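Terminal uridylyltransferase 1 (Trypanosoma brucei, PDB 5HZD) adds uridines from UTP to the 3' ends of guide RNAs, ribosomal RNAs and some mRNAs in mitochondrial RNA editing. Local coordinates at residues Ala196-Phe201 against Ser241-Ser246; Asp32-His37 against Gly480-Leu485; Arg301-Ser306 against Val353-Pro358; Val162-Ile167 against Ile175-Ser180. All coordinates share one frame; numbering follows the deposited sequence.

Contact 4 lies beside the probable active site: the side chain of Lys176 is about 3 Å from that of Asp286, a residue probably important for catalysis, and about 5 Å from that of Asp123, a probable magnesium ligand. Contact 1 belongs to a second sheet, made from chain between strands 174-177 and 285-288, its centre about 24 Å from that of contact 4. Contact 3, about 34 Å from contact 4 between centres, sits across the chain's centre, with Tyr303 about 9 Å from the UTP-binding Tyr337, side chain to side chain. Contact 2 closes a loop enclosing the other three. It joins the zinc finger to helix 481-497, about 58 Å from contact 1 between centres.

Contact 1. Residues Ala196-Phe201 against Ser241-Ser246; sequences ARSIRF and SATLES
Ile199 and Ala242 face each other as an antiparallel hydrogen-bonded pair, with Ile199 N to Ala242 O at 2.9 Å and Ala242 N to Ile199 O at 3.0 Å. Their side chains share the packed face of the sheet. Ile199 CG1 lies 4.1 Å from Leu244 CD2, the two side chains crossing at about a right angle, and Ala253 of helix 247-254 touches both residues. These strands are the middle pair of a four-stranded antiparallel sheet, inserted in the chain between two strands of the catalytic palm, with strand 228-233 flanking one and strand 267-271 the other. The reverse face is polar but buried at Ser198, Ser241 and Thr243. Here Thr243 OG1 donates to Ser198 OG over 2.9 Å, and that serine also bonds to Val194 O. At the partly exposed margin Arg200 bends at chi2 and chi3, its CD 3.2 Å from Ser241 OG while NH2 reaches Ala272 O. The solvent side lies at Arg197 and Glu245. Glu245 turns away and barely touches, whereas Arg197 still covers the other strand closely: its O accepts from Leu244 N at 2.9 Å, and its NH1 meets Leu244 O in the guanidinium plane at 2.9 Å, bonding as well to Gln229 OE1.

Contact 2. Residues Asp32-His37 against Gly480-Leu485; sequences DLLPDH and GVTKSL
Leu485, on the first turns of helix 481-497, sends its two methyl branches to Leu34, at the end of the zinc finger, and to His37, where helix 37-47 begins. CD1 packs against Leu34 CD1 at 3.8 Å, the two leucines meeting at a slant. CD2 instead lies over one face of the His37 imidazole, a CH-pi contact 4.1 Å from the ring centroid and 28° off the ring normal. The histidine CG is anti to the backbone N (chi1 -179°), which extends the ring toward the helix. One edge carbon, His37 CD2, also comes within 3.5 Å of Leu485 O. Leu34 divides its attention in the same way: while CD1 goes to Leu485, CD2 meets Thr482 CB at 3.9 Å, approaching that side chain at about a right angle. Thr482 thus offers carbon to the leucine while its OG1 bonds to Asp9 OD1; the threonine side chain touches that of the zinc ligand His30 and lies about 6 Å from the zinc ion. A type I turn from Leu34 to His37 brings the leucine and the histidine onto the same helix face. Between these two segments the fit is one of methyl groups and a ring face, without a direct hydrogen bond; flanking polar bonds, Thr482 to Asp9 and Leu33 O to Arg486 NH1, add direction, consistent with a finger needed for the catalytic domain to fold.

Contact 3. Residues Arg301-Ser306 against Val353-Pro358; sequences RKYLLS and VPYVDP
Tyr303 and Val356 join the C-terminal part of helix 292-304 to the loop that follows helix 336-349, in the helical part of the catalytic module of this Cid1-like nucleotidyltransferase, where UTP-binding residues Gly293 to Ser297 occupy the start of the same helix. The apolar contacts centre on the tyrosine ring. Val356 CB sits 3.5 Å above the ring plane, offset toward the rim, in a CH-pi contact, and the two side chains slide past each other in opposite directions. Val353 CG2 comes to the ring edge instead, 4.0 Å from Tyr303 CD1, while Ile344 and Val348 of helix 336-349 also touch the tyrosine. Toward the surface, the aliphatic part of Lys302 crosses Val356 at a slant, its CD 3.8 Å from CG1. The direct hydrogen bond between the segments uses the phenol: Val356 N donates to Tyr303 OH at 2.9 Å with an angle of 156°. Ser306 gives the polar contacts at the helix end. Its OG lies between the backbone N and carbonyl carbon (chi1 72°), turned back to donate to Tyr303 O. A water then bridges the segments, donating to Ser306 OG at 2.8 Å and to Pro354 O at 2.9 Å.

Contact 4. Residues Val162-Ile167 against Ile175-Ser180; sequences VNLEPI and IKHHAS
Asn163 turns the N-H edge of its amide to the chain just past strand 174-177. ND2 donates twice, to His178 O at 2.7 Å and to Ser180 OG at 2.9 Å, and both acceptors lie within 3° of the amide plane. A water donates to OD1, and in return for the amide bond His178 N bonds to Asn163 O, nearly straight. Glu165 and His178 meet almost coplanar, carboxylate and ring 20° apart: His178 NE2 donates to Glu165 OE2 over 2.8 Å, on the lone pair that points away from the other carboxylate oxygen. The extended glutamate chain, with CG anti to the backbone N (chi1 178°), carries the carboxylate to the imidazole edge. Next along this face, Ile167 CD1 rests against Lys176 CD at 3.6 Å, the two chains crossing at an angle. Lys176 then bends at chi3 and chi4, turning NZ away from Glu165 to a salt bridge with Asp286. The face of Leu164, Ile175 and His177 is mostly apolar. Leu164 CD2 meets Ile175 CG2 at 4.1 Å and approaches His177 at the ring edge, while Phe285 stacks on that imidazole, whose ND1 is hydrogen-bonded to Ile283 O, and helix 143-156 covers the two aliphatic residues. This antiparallel hairpin, with strand 164-167 outermost, completes the mixed palm sheet of the nucleotidyltransferase fold, which carries the probable catalytic aspartates.

Contact 1. Residues Ala196-Phe201 against Ser241-Ser246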
loop_
_atom_site.group_PDB
_atom_site.type_symbol
_atom_site.label_atom_id
_atom_site.label_comp_id
_atom_site.label_asym_id
_atom_site.label_seq_id
_atom_site.Cartn_x
_atom_site.Cartn_y
_atom_site.Cartn_z
ATOM N N ALA A 196 22.231 8.452 -16.773
ATOM C CA ALA A 196 21.034 7.687 -16.442
ATOM C C ALA A 196 20.103 7.478 -17.641
ATOM O O ALA A 196 19.316 6.524 -17.664
ATOM C CB ALA A 196 20.290 8.358 -15.307
ATOM N N ARG A 197 20.176 8.357 -18.637
ATOM C CA ARG A 197 19.362 8.170 -19.832
ATOM C C ARG A 197 20.189 7.673 -21.005
ATOM O O ARG A 197 19.786 7.818 -22.159
ATOM C CB ARG A 197 18.564 9.428 -20.201
ATOM C CG ARG A 197 19.375 10.703 -20.300
ATOM C CD ARG A 197 18.443 11.919 -20.292
ATOM N NE ARG A 197 19.199 13.162 -20.186
ATOM C CZ ARG A 197 19.731 13.802 -21.223
ATOM N NH1 ARG A 197 19.585 13.320 -22.450
ATOM N NH2 ARG A 197 20.404 14.928 -21.038
ATOM N N SER A 198 21.313 7.042 -20.694
ATOM C CA SER A 198 22.141 6.400 -21.719
ATOM C C SER A 198 22.181 4.888 -21.559
ATOM O O SER A 198 22.112 4.363 -20.441
ATOM C CB SER A 198 23.565 6.925 -21.666
ATOM O OG SER A 198 23.566 8.345 -21.836
ATOM N N ILE A 199 22.312 4.195 -22.682
ATOM C CA ILE A 199 22.373 2.732 -22.683
ATOM C C ILE A 199 23.506 2.266 -23.586
ATOM O O ILE A 199 24.056 3.037 -24.374
ATOM C CB ILE A 199 21.051 2.106 -23.186
ATOM C CG1 ILE A 199 20.762 2.586 -24.610
ATOM C CG2 ILE A 199 19.888 2.452 -22.240
ATOM C CD1 ILE A 199 19.456 2.063 -25.180
ATOM N N ARG A 200 23.847 0.989 -23.490
ATOM C CA ARG A 200 24.918 0.427 -24.268
ATOM C C ARG A 200 24.460 -0.891 -24.858
ATOM O O ARG A 200 23.967 -1.750 -24.132
ATOM C CB ARG A 200 26.075 0.116 -23.342
ATOM C CG ARG A 200 27.402 0.194 -24.001
ATOM C CD ARG A 200 28.217 1.338 -23.409
ATOM N NE ARG A 200 28.214 1.309 -21.951
ATOM C CZ ARG A 200 28.840 0.397 -21.215
ATOM N NH1 ARG A 200 29.523 -0.584 -21.795
ATOM N NH2 ARG A 200 28.778 0.463 -19.892
ATOM N N PHE A 201 24.653 -1.058 -26.157
ATOM C CA PHE A 201 24.443 -2.363 -26.753
ATOM C C PHE A 201 25.794 -3.045 -26.949
ATOM O O PHE A 201 26.651 -2.505 -27.642
ATOM C CB PHE A 201 23.771 -2.190 -28.110
ATOM C CG PHE A 201 22.391 -1.603 -28.034
ATOM C CD1 PHE A 201 22.204 -0.221 -27.999
ATOM C CD2 PHE A 201 21.271 -2.436 -28.036
ATOM C CE1 PHE A 201 20.923 0.309 -27.926
ATOM C CE2 PHE A 201 19.992 -1.910 -27.983
ATOM C CZ PHE A 201 19.814 -0.533 -27.923
ATOM N N SER A 241 26.666 2.941 -28.107
ATOM C CA SER A 241 26.055 3.632 -26.981
ATOM C C SER A 241 25.045 4.639 -27.510
ATOM O O SER A 241 25.181 5.125 -28.631
ATOM C CB SER A 241 27.110 4.374 -26.169
ATOM O OG SER A 241 28.144 3.503 -25.754
ATOM N N ALA A 242 24.038 4.948 -26.708
ATOM C CA ALA A 242 23.021 5.898 -27.126
ATOM C C ALA A 242 22.558 6.686 -25.922
ATOM O O ALA A 242 22.297 6.116 -24.845
ATOM C CB ALA A 242 21.839 5.176 -27.755
ATOM N N THR A 243 22.452 7.996 -26.107
ATOM C CA THR A 243 21.836 8.864 -25.117
ATOM C C THR A 243 20.466 9.271 -25.623
ATOM O O THR A 243 20.323 9.777 -26.737
ATOM C CB THR A 243 22.685 10.112 -24.874
ATOM O OG1 THR A 243 23.940 9.710 -24.323
ATOM C CG2 THR A 243 21.988 11.046 -23.883
ATOM N N LEU A 244 19.458 9.048 -24.802
ATOM C CA LEU A 244 18.085 9.294 -25.195
ATOM C C LEU A 244 17.625 10.558 -24.491
ATOM O O LEU A 244 18.299 11.029 -23.584
ATOM C CB LEU A 244 17.198 8.104 -24.799
ATOM C CG LEU A 244 17.469 6.789 -25.551
ATOM C CD1 LEU A 244 17.617 7.029 -27.055
ATOM C CD2 LEU A 244 18.682 6.049 -25.013
ATOM N N GLU A 245 16.472 11.084 -24.891
ATOM C CA GLU A 245 16.016 12.389 -24.381
ATOM C C GLU A 245 15.559 12.331 -22.924
ATOM O O GLU A 245 15.493 13.367 -22.238
ATOM C CB GLU A 245 14.893 12.939 -25.264
ATOM C CG GLU A 245 13.594 12.161 -25.181
ATOM C CD GLU A 245 12.548 12.659 -26.165
ATOM O OE1 GLU A 245 11.587 11.906 -26.447
ATOM O OE2 GLU A 245 12.687 13.802 -26.655
ATOM N N SER A 246 15.249 11.129 -22.448
ATOM C CA SER A 246 14.738 10.958 -21.091
ATOM C C SER A 246 15.058 9.550 -20.617
ATOM O O SER A 246 15.434 8.695 -21.410
ATOM C CB SER A 246 13.230 11.170 -21.060
ATOM O OG SER A 246 12.554 10.093 -21.680
#

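Contact 2. Residues Asp32-His37 against Gly480-Leu485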
loop_
_atom_site.group_PDB
_atom_site.type_symbol
_atom_site.label_atom_id
_atom_site.label_comp_id
_atom_site.label_asym_id
_atom_site.label_seq_id
_atom_site.Cartn_x
_atom_site.Cartn_y
_atom_site.Cartn_z
ATOM N N ASP A 32 -0.657 -13.892 31.317
ATOM C CA ASP A 32 0.684 -13.788 30.706
ATOM C C ASP A 32 0.669 -13.344 29.243
ATOM O O ASP A 32 1.651 -12.793 28.730
ATOM C CB ASP A 32 1.454 -15.113 30.824
ATOM C CG ASP A 32 0.834 -16.224 29.995
ATOM O OD1 ASP A 32 -0.300 -16.648 30.330
ATOM O OD2 ASP A 32 1.475 -16.671 29.014
ATOM N N LEU A 33 -0.446 -13.577 28.556
ATOM C CA LEU A 33 -0.541 -13.245 27.149
ATOM C C LEU A 33 -1.062 -11.827 26.943
ATOM O O LEU A 33 -0.896 -11.245 25.874
ATOM C CB LEU A 33 -1.450 -14.254 26.440
ATOM C CG LEU A 33 -0.869 -15.669 26.447
ATOM C CD1 LEU A 33 -1.799 -16.597 25.703
ATOM C CD2 LEU A 33 0.514 -15.648 25.784
ATOM N N LEU A 34 -1.695 -11.283 27.976
ATOM C CA LEU A 34 -2.258 -9.950 27.885
ATOM C C LEU A 34 -1.961 -9.216 29.189
ATOM O O LEU A 34 -2.878 -8.788 29.898
ATOM C CB LEU A 34 -3.775 -10.039 27.610
ATOM C CG LEU A 34 -4.553 -11.078 28.418
ATOM C CD1 LEU A 34 -5.845 -10.475 29.030
ATOM C CD2 LEU A 34 -4.904 -12.290 27.559
ATOM N N PRO A 35 -0.660 -9.050 29.507
ATOM C CA PRO A 35 -0.250 -8.629 30.851
ATOM C C PRO A 35 -0.666 -7.219 31.263
ATOM O O PRO A 35 -0.714 -6.945 32.464
ATOM C CB PRO A 35 1.274 -8.720 30.788
ATOM C CG PRO A 35 1.591 -8.484 29.347
ATOM C CD PRO A 35 0.488 -9.171 28.593
ATOM N N ASP A 36 -0.947 -6.341 30.304
ATOM C CA ASP A 36 -1.289 -4.959 30.652
ATOM C C ASP A 36 -2.765 -4.670 30.467
ATOM O O ASP A 36 -3.205 -3.548 30.718
ATOM C CB ASP A 36 -0.465 -3.974 29.807
ATOM C CG ASP A 36 1.033 -4.102 30.060
ATOM O OD1 ASP A 36 1.405 -4.305 31.231
ATOM O OD2 ASP A 36 1.827 -4.005 29.095
ATOM N N HIS A 37 -3.536 -5.656 30.023
ATOM C CA HIS A 37 -4.941 -5.400 29.702
ATOM C C HIS A 37 -5.754 -4.868 30.879
ATOM O O HIS A 37 -6.342 -3.788 30.799
ATOM C CB HIS A 37 -5.645 -6.634 29.110
ATOM C CG HIS A 37 -7.074 -6.383 28.745
ATOM N ND1 HIS A 37 -8.133 -6.892 29.474
ATOM C CD2 HIS A 37 -7.615 -5.635 27.758
ATOM C CE1 HIS A 37 -9.265 -6.481 28.927
ATOM N NE2 HIS A 37 -8.980 -5.713 27.893
ATOM N N GLY A 480 -8.341 -14.473 17.855
ATOM C CA GLY A 480 -9.113 -15.098 18.909
ATOM C C GLY A 480 -9.121 -14.259 20.181
ATOM O O GLY A 480 -8.601 -13.145 20.189
ATOM N N VAL A 481 -9.681 -14.783 21.258
ATOM C CA VAL A 481 -9.948 -13.950 22.433
ATOM C C VAL A 481 -8.695 -13.337 23.073
ATOM O O VAL A 481 -8.688 -12.127 23.355
ATOM C CB VAL A 481 -10.822 -14.667 23.482
ATOM C CG1 VAL A 481 -10.124 -15.881 24.097
ATOM C CG2 VAL A 481 -11.278 -13.664 24.568
ATOM N N THR A 482 -7.652 -14.126 23.310
ATOM C CA THR A 482 -6.454 -13.538 23.921
ATOM C C THR A 482 -5.808 -12.542 22.974
ATOM O O THR A 482 -5.387 -11.456 23.402
ATOM C CB THR A 482 -5.434 -14.602 24.446
ATOM O OG1 THR A 482 -4.964 -15.407 23.355
ATOM C CG2 THR A 482 -6.095 -15.459 25.463
ATOM N N LYS A 483 -5.762 -12.849 21.679
ATOM C CA LYS A 483 -5.199 -11.879 20.755
ATOM C C LYS A 483 -6.043 -10.597 20.784
ATOM O O LYS A 483 -5.508 -9.487 20.679
ATOM C CB LYS A 483 -5.116 -12.453 19.328
ATOM C CG LYS A 483 -3.996 -13.459 19.124
ATOM C CD LYS A 483 -3.679 -13.651 17.639
ATOM C CE LYS A 483 -2.589 -14.696 17.463
ATOM N NZ LYS A 483 -2.271 -14.911 16.023
ATOM N N SER A 484 -7.360 -10.737 20.930
ATOM C CA SER A 484 -8.246 -9.558 20.860
ATOM C C SER A 484 -7.982 -8.655 22.060
ATOM O O SER A 484 -8.069 -7.429 21.952
ATOM C CB SER A 484 -9.743 -9.942 20.807
ATOM O OG SER A 484 -10.227 -10.380 22.068
ATOM N N LEU A 485 -7.620 -9.255 23.187
ATOM C CA LEU A 485 -7.395 -8.456 24.387
ATOM C C LEU A 485 -6.029 -7.768 24.294
ATOM O O LEU A 485 -5.841 -6.693 24.879
ATOM C CB LEU A 485 -7.529 -9.312 25.643
ATOM C CG LEU A 485 -8.988 -9.793 25.830
ATOM C CD1 LEU A 485 -9.152 -10.540 27.148
ATOM C CD2 LEU A 485 -9.987 -8.614 25.727
#

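Contact 3. Residues Arg301-Ser306 against Val353-Pro358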
loop_
_atom_site.group_PDB
_atom_site.type_symbol
_atom_site.label_atom_id
_atom_site.label_comp_id
_atom_site.label_asym_id
_atom_site.label_seq_id
_atom_site.Cartn_x
_atom_site.Cartn_y
_atom_site.Cartn_z
ATOM N N ARG A 301 -8.680 6.478 -1.328
ATOM C CA ARG A 301 -8.372 7.855 -1.728
ATOM C C ARG A 301 -9.580 8.772 -1.614
ATOM O O ARG A 301 -9.477 9.910 -1.093
ATOM C CB ARG A 301 -7.823 7.870 -3.156
ATOM C CG ARG A 301 -7.277 9.207 -3.556
ATOM C CD ARG A 301 -6.860 9.189 -5.014
ATOM N NE ARG A 301 -6.572 10.558 -5.430
ATOM C CZ ARG A 301 -7.476 11.427 -5.908
ATOM N NH1 ARG A 301 -8.751 11.076 -6.093
ATOM N NH2 ARG A 301 -7.099 12.661 -6.211
ATOM N N LYS A 302 -10.742 8.299 -2.051
ATOM C CA LYS A 302 -11.946 9.113 -2.003
ATOM C C LYS A 302 -12.297 9.487 -0.561
ATOM O O LYS A 302 -12.554 10.660 -0.254
ATOM C CB LYS A 302 -13.078 8.345 -2.675
ATOM C CG LYS A 302 -14.317 9.160 -2.886
ATOM C CD LYS A 302 -15.287 8.411 -3.803
ATOM C CE LYS A 302 -16.569 9.199 -4.027
ATOM N NZ LYS A 302 -16.361 10.503 -4.738
ATOM N N TYR A 303 -12.258 8.510 0.338
ATOM C CA TYR A 303 -12.476 8.817 1.746
ATOM C C TYR A 303 -11.411 9.742 2.347
ATOM O O TYR A 303 -11.740 10.725 3.030
ATOM C CB TYR A 303 -12.510 7.511 2.549
ATOM C CG TYR A 303 -13.869 6.867 2.647
ATOM C CD1 TYR A 303 -14.900 7.504 3.347
ATOM C CD2 TYR A 303 -14.102 5.598 2.137
ATOM C CE1 TYR A 303 -16.148 6.887 3.513
ATOM C CE2 TYR A 303 -15.375 4.977 2.299
ATOM C CZ TYR A 303 -16.362 5.641 2.992
ATOM O OH TYR A 303 -17.591 5.015 3.173
ATOM N N LEU A 304 -10.145 9.434 2.112
ATOM C CA LEU A 304 -9.099 10.140 2.861
ATOM C C LEU A 304 -8.871 11.563 2.366
ATOM O O LEU A 304 -8.351 12.405 3.105
ATOM C CB LEU A 304 -7.806 9.328 2.815
ATOM C CG LEU A 304 -7.892 7.970 3.521
ATOM C CD1 LEU A 304 -6.550 7.313 3.452
ATOM C CD2 LEU A 304 -8.308 8.125 5.002
ATOM N N LEU A 305 -9.289 11.865 1.148
ATOM C CA LEU A 305 -9.219 13.250 0.679
ATOM C C LEU A 305 -10.381 14.120 1.164
ATOM O O LEU A 305 -10.402 15.339 0.941
ATOM C CB LEU A 305 -9.150 13.299 -0.854
ATOM C CG LEU A 305 -7.834 12.886 -1.488
ATOM C CD1 LEU A 305 -8.020 12.964 -3.002
ATOM C CD2 LEU A 305 -6.670 13.792 -1.021
ATOM N N SER A 306 -11.366 13.511 1.820
ATOM C CA SER A 306 -12.587 14.236 2.126
ATOM C C SER A 306 -12.605 14.990 3.464
ATOM O O SER A 306 -13.605 15.630 3.796
ATOM C CB SER A 306 -13.823 13.317 1.975
ATOM O OG SER A 306 -13.879 12.365 3.013
ATOM N N VAL A 353 -16.471 12.668 7.785
ATOM C CA VAL A 353 -16.441 12.540 6.320
ATOM C C VAL A 353 -17.788 11.967 5.873
ATOM O O VAL A 353 -18.418 11.211 6.615
ATOM C CB VAL A 353 -15.325 11.602 5.780
ATOM C CG1 VAL A 353 -13.901 12.070 6.217
ATOM C CG2 VAL A 353 -15.553 10.171 6.205
ATOM N N PRO A 354 -18.202 12.284 4.640
ATOM C CA PRO A 354 -19.423 11.692 4.084
ATOM C C PRO A 354 -19.257 10.196 3.829
ATOM O O PRO A 354 -18.172 9.688 3.549
ATOM C CB PRO A 354 -19.593 12.429 2.742
ATOM C CG PRO A 354 -18.871 13.722 2.919
ATOM C CD PRO A 354 -17.658 13.333 3.756
ATOM N N TYR A 355 -20.366 9.466 3.925
ATOM C CA TYR A 355 -20.338 8.052 3.556
ATOM C C TYR A 355 -20.084 7.851 2.057
ATOM O O TYR A 355 -20.616 8.601 1.222
ATOM C CB TYR A 355 -21.677 7.396 3.969
ATOM C CG TYR A 355 -21.755 5.958 3.536
ATOM C CD1 TYR A 355 -21.022 4.981 4.211
ATOM C CD2 TYR A 355 -22.537 5.575 2.440
ATOM C CE1 TYR A 355 -21.046 3.662 3.791
ATOM C CE2 TYR A 355 -22.572 4.233 2.022
ATOM C CZ TYR A 355 -21.821 3.304 2.711
ATOM O OH TYR A 355 -21.868 2.001 2.287
ATOM N N VAL A 356 -19.270 6.853 1.715
ATOM C CA VAL A 356 -19.097 6.434 0.322
ATOM C C VAL A 356 -19.376 4.934 0.223
ATOM O O VAL A 356 -18.724 4.129 0.912
ATOM C CB VAL A 356 -17.652 6.651 -0.155
ATOM C CG1 VAL A 356 -17.494 6.179 -1.614
ATOM C CG2 VAL A 356 -17.240 8.102 -0.023
ATOM N N ASP A 357 -20.338 4.546 -0.611
ATOM C CA ASP A 357 -20.577 3.117 -0.816
ATOM C C ASP A 357 -19.422 2.527 -1.626
ATOM O O ASP A 357 -19.078 3.067 -2.690
ATOM C CB ASP A 357 -21.897 2.915 -1.551
ATOM C CG ASP A 357 -22.369 1.470 -1.519
ATOM O OD1 ASP A 357 -21.543 0.550 -1.664
ATOM O OD2 ASP A 357 -23.588 1.242 -1.334
ATOM N N PRO A 358 -18.794 1.442 -1.139
ATOM C CA PRO A 358 -17.735 0.847 -1.968
ATOM C C PRO A 358 -18.181 0.579 -3.420
ATOM O O PRO A 358 -17.355 0.693 -4.328
ATOM C CB PRO A 358 -17.390 -0.434 -1.207
ATOM C CG PRO A 358 -17.594 0.001 0.269
ATOM C CD PRO A 358 -18.894 0.766 0.174
HETATM O O HOH W 1 -15.933 10.694 1.992
#

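Contact 4. Residues Val162-Ile167 against Ile175-Ser180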
loop_
_atom_site.group_PDB
_atom_site.type_symbol
_atom_site.label_atom_id
_atom_site.label_comp_id
_atom_site.label_asym_id
_atom_site.label_seq_id
_atom_site.Cartn_x
_atom_site.Cartn_y
_atom_site.Cartn_z
ATOM N N VAL A 162 20.292 -10.278 -8.167
ATOM C CA VAL A 162 20.455 -9.750 -6.805
ATOM C C VAL A 162 19.207 -8.947 -6.389
ATOM O O VAL A 162 18.786 -8.948 -5.233
ATOM C CB VAL A 162 21.721 -8.851 -6.751
ATOM C CG1 VAL A 162 21.801 -8.001 -5.494
ATOM C CG2 VAL A 162 22.989 -9.719 -6.901
ATOM N N ASN A 163 18.600 -8.268 -7.350
ATOM C CA ASN A 163 17.532 -7.333 -7.045
ATOM C C ASN A 163 16.139 -7.880 -7.324
ATOM O O ASN A 163 15.131 -7.381 -6.780
ATOM C CB ASN A 163 17.725 -6.031 -7.848
ATOM C CG ASN A 163 19.007 -5.336 -7.503
ATOM O OD1 ASN A 163 20.027 -5.479 -8.207
ATOM N ND2 ASN A 163 18.994 -4.577 -6.415
ATOM N N LEU A 164 16.047 -8.868 -8.202
ATOM C CA LEU A 164 14.746 -9.400 -8.598
ATOM C C LEU A 164 14.370 -10.659 -7.859
ATOM O O LEU A 164 15.139 -11.636 -7.845
ATOM C CB LEU A 164 14.732 -9.743 -10.089
ATOM C CG LEU A 164 14.619 -8.605 -11.078
ATOM C CD1 LEU A 164 14.630 -9.180 -12.501
ATOM C CD2 LEU A 164 13.359 -7.828 -10.844
ATOM N N GLU A 165 13.182 -10.670 -7.279
ATOM C CA GLU A 165 12.690 -11.884 -6.621
ATOM C C GLU A 165 11.374 -12.307 -7.267
ATOM O O GLU A 165 10.325 -11.791 -6.914
ATOM C CB GLU A 165 12.474 -11.648 -5.109
ATOM C CG GLU A 165 11.905 -12.865 -4.360
ATOM C CD GLU A 165 11.577 -12.629 -2.879
ATOM O OE1 GLU A 165 11.041 -13.586 -2.242
ATOM O OE2 GLU A 165 11.851 -11.524 -2.358
ATOM N N PRO A 166 11.424 -13.256 -8.213
ATOM C CA PRO A 166 10.183 -13.825 -8.759
ATOM C C PRO A 166 9.532 -14.689 -7.695
ATOM O O PRO A 166 10.211 -15.531 -7.108
ATOM C CB PRO A 166 10.674 -14.704 -9.910
ATOM C CG PRO A 166 12.133 -15.027 -9.564
ATOM C CD PRO A 166 12.634 -13.807 -8.843
ATOM N N ILE A 167 8.264 -14.464 -7.415
ATOM C CA ILE A 167 7.525 -15.323 -6.494
ATOM C C ILE A 167 6.388 -15.977 -7.246
ATOM O O ILE A 167 5.250 -15.552 -7.153
ATOM C CB ILE A 167 6.988 -14.494 -5.316
ATOM C CG1 ILE A 167 8.114 -13.648 -4.741
ATOM C CG2 ILE A 167 6.436 -15.409 -4.219
ATOM C CD1 ILE A 167 7.672 -12.764 -3.624
ATOM N N ILE A 175 6.171 -10.385 -8.767
ATOM C CA ILE A 175 7.603 -10.131 -8.843
ATOM C C ILE A 175 7.919 -9.039 -7.843
ATOM O O ILE A 175 7.294 -7.993 -7.852
ATOM C CB ILE A 175 8.018 -9.618 -10.253
ATOM C CG1 ILE A 175 7.764 -10.705 -11.311
ATOM C CG2 ILE A 175 9.523 -9.249 -10.236
ATOM C CD1 ILE A 175 7.940 -10.187 -12.750
ATOM N N LYS A 176 8.876 -9.279 -6.960
ATOM C CA LYS A 176 9.321 -8.233 -6.041
ATOM C C LYS A 176 10.649 -7.716 -6.516
ATOM O O LYS A 176 11.563 -8.494 -6.829
ATOM C CB LYS A 176 9.504 -8.810 -4.625
ATOM C CG LYS A 176 8.158 -9.022 -3.880
ATOM C CD LYS A 176 8.404 -9.469 -2.433
ATOM C CE LYS A 176 8.839 -8.306 -1.580
ATOM N NZ LYS A 176 7.625 -7.469 -1.258
ATOM N N HIS A 177 10.790 -6.397 -6.591
ATOM C CA HIS A 177 12.079 -5.809 -6.886
ATOM C C HIS A 177 12.624 -5.096 -5.662
ATOM O O HIS A 177 11.943 -4.253 -5.060
ATOM C CB HIS A 177 11.961 -4.824 -8.068
ATOM C CG HIS A 177 13.234 -4.085 -8.331
ATOM N ND1 HIS A 177 13.427 -2.772 -7.947
ATOM C CD2 HIS A 177 14.415 -4.503 -8.855
ATOM C CE1 HIS A 177 14.652 -2.402 -8.284
ATOM N NE2 HIS A 177 15.276 -3.440 -8.816
ATOM N N HIS A 178 13.829 -5.480 -5.255
ATOM C CA HIS A 178 14.483 -4.902 -4.084
ATOM C C HIS A 178 15.618 -3.997 -4.560
ATOM O O HIS A 178 16.640 -4.473 -5.039
ATOM C CB HIS A 178 15.093 -6.015 -3.223
ATOM C CG HIS A 178 14.143 -7.099 -2.838
ATOM N ND1 HIS A 178 13.366 -7.035 -1.701
ATOM C CD2 HIS A 178 13.868 -8.294 -3.419
ATOM C CE1 HIS A 178 12.636 -8.136 -1.607
ATOM N NE2 HIS A 178 12.931 -8.921 -2.630
ATOM N N ALA A 179 15.459 -2.686 -4.402
ATOM C CA ALA A 179 16.478 -1.756 -4.881
ATOM C C ALA A 179 17.702 -1.743 -4.012
ATOM O O ALA A 179 17.601 -1.746 -2.786
ATOM C CB ALA A 179 15.919 -0.340 -4.957
ATOM N N SER A 180 18.861 -1.713 -4.650
ATOM C CA SER A 180 20.117 -1.529 -3.935
ATOM C C SER A 180 20.224 -0.087 -3.446
ATOM O O SER A 180 19.602 0.822 -4.002
ATOM C CB SER A 180 21.297 -1.850 -4.847
ATOM O OG SER A 180 21.249 -3.198 -5.271
HETATM O O HOH W 2 22.588 -4.970 -7.601
#